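Local coordinates for ferripyochelin binding protein (Salmonella enterica subsp. enterica serovar Typhimurium, PDB 3R3R), which binds zinc and belongs to the gamma-class carbonic anhydrase family, with a left-handed beta-helix fold, so may act as a related zinc enzyme, at residues G163-Y166 against S167-Y171. Numbering follows the deposited sequence. Where two conformers were deposited one is given.
Sequences GLQY and SANNY
Gln165 and Asn169, one turn apart on the same helix, are joined twice. Along the backbone, Asn169 N donates to Gln165 O at 2.9 Å, the usual i to i+4 bond. Outside the backbone bond, the side-chain amides meet: Gln165 NE2 gives a nearly straight hydrogen bond (166°) to Asn169 OD1, 2.9 Å away. The acceptor lies in the amide plane of Gln165, whereas NE2 is tilted from the carbonyl plane of Asn169; the two amide planes stand 42° apart. Gln165 reaches it by bending at chi2 (66°), which turns its end along the helix toward the following turn; NE2 also makes a weak hydrogen bond to Asp89 OD1. The inner side of the helix is tighter: Leu164 and Ala168 are buried, and Ser167 OG is hydrogen-bonded to Thr91 OG1 of strand 91-92. By contrast, Tyr166 is exposed on the outer side; its ring has two conformers, so the approach of Asn169 ND2 to its edge is loose and uncertain. Helix 158-182 lies along the left-handed beta-helix, away from the zinc site, with Leu164 packed on Leu156, in the link from strand 151-155, and Ala168 covering Asp89, in the loop leading to strand 91-92.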
loop_
_atom_site.group_PDB
_atom_site.type_symbol
_atom_site.label_atom_id
_atom_site.label_comp_id
_atom_site.label_asym_id
_atom_site.label_seq_id
_atom_site.Cartn_x
_atom_site.Cartn_y
_atom_site.Cartn_z
ATOM N N GLY A 163 4.563 17.164 -5.544
ATOM C CA GLY A 163 3.759 16.886 -4.362
ATOM C C GLY A 163 3.714 15.412 -4.005
ATOM O O GLY A 163 3.523 15.074 -2.838
ATOM N N LEU A 164 3.860 14.530 -4.992
ATOM C CA LEU A 164 3.895 13.098 -4.707
ATOM C C LEU A 164 5.087 12.766 -3.808
ATOM O O LEU A 164 4.972 12.001 -2.842
ATOM C CB LEU A 164 3.995 12.312 -6.004
ATOM C CG LEU A 164 2.800 12.509 -6.935
ATOM C CD1 LEU A 164 3.096 11.825 -8.243
ATOM C CD2 LEU A 164 1.493 11.950 -6.358
ATOM N N GLN A 165 6.239 13.347 -4.126
ATOM C CA GLN A 165 7.423 13.126 -3.307
ATOM C C GLN A 165 7.302 13.792 -1.933
ATOM O O GLN A 165 7.693 13.214 -0.913
ATOM C CB GLN A 165 8.666 13.635 -4.037
ATOM C CG GLN A 165 9.965 13.293 -3.313
ATOM C CD GLN A 165 10.235 11.794 -3.278
ATOM O OE1 GLN A 165 10.231 11.129 -4.315
ATOM N NE2 GLN A 165 10.457 11.254 -2.084
ATOM N N TYR A 166 6.765 15.012 -1.922
ATOM C CA TYR A 166 6.553 15.744 -0.675
ATOM C C TYR A 166 5.669 14.949 0.290
ATOM O O TYR A 166 5.970 14.871 1.481
ATOM C CB TYR A 166 5.960 17.132 -0.943
ATOM C CG TYR A 166 6.867 18.045 -1.738
ATOM C CD1 TYR A 166 8.242 17.849 -1.755
ATOM C CD2 TYR A 166 6.350 19.103 -2.474
ATOM C CE1 TYR A 166 9.076 18.684 -2.479
ATOM C CE2 TYR A 166 7.174 19.940 -3.204
ATOM C CZ TYR A 166 8.540 19.727 -3.202
ATOM O OH TYR A 166 9.378 20.555 -3.926
ATOM N N SER A 167 4.607 14.337 -0.220
ATOM C CA SER A 167 3.729 13.519 0.609
ATOM C C SER A 167 4.505 12.370 1.273
ATOM O O SER A 167 4.411 12.147 2.482
ATOM C CB SER A 167 2.600 12.955 -0.252
ATOM O OG SER A 167 1.770 12.091 0.498
ATOM N N ALA A 168 5.284 11.643 0.478
ATOM C CA ALA A 168 6.052 10.534 1.022
ATOM C C ALA A 168 7.047 11.043 2.068
ATOM O O ALA A 168 7.208 10.448 3.154
ATOM C CB ALA A 168 6.784 9.787 -0.095
ATOM N N ASN A 169 7.726 12.144 1.749
ATOM C CA ASN A 169 8.699 12.734 2.674
ATOM C C ASN A 169 8.046 13.118 4.012
ATOM O O ASN A 169 8.596 12.850 5.089
ATOM C CB ASN A 169 9.354 13.982 2.073
ATOM C CG ASN A 169 10.237 13.686 0.863
ATOM O OD1 ASN A 169 10.537 12.538 0.535
ATOM N ND2 ASN A 169 10.665 14.747 0.200
ATOM N N ASN A 170 6.880 13.760 3.936
ATOM C CA ASN A 170 6.160 14.167 5.133
ATOM C C ASN A 170 5.837 12.957 5.989
ATOM O O ASN A 170 6.021 12.974 7.205
ATOM C CB ASN A 170 4.855 14.891 4.782
ATOM C CG ASN A 170 5.088 16.273 4.216
ATOM O OD1 ASN A 170 6.140 16.867 4.440
ATOM N ND2 ASN A 170 4.099 16.802 3.494
ATOM N N TYR A 171 5.343 11.899 5.348
ATOM C CA TYR A 171 4.945 10.710 6.094
ATOM C C TYR A 171 6.126 9.961 6.713
ATOM O O TYR A 171 5.981 9.360 7.773
ATOM C CB TYR A 171 4.026 9.786 5.267
ATOM C CG TYR A 171 2.575 9.998 5.652
ATOM C CD1 TYR A 171 2.027 9.312 6.732
ATOM C CD2 TYR A 171 1.775 10.924 4.990
ATOM C CE1 TYR A 171 0.722 9.522 7.142
ATOM C CE2 TYR A 171 0.453 11.149 5.399
ATOM C CZ TYR A 171 -0.058 10.436 6.472
ATOM O OH TYR A 171 -1.360 10.609 6.895
#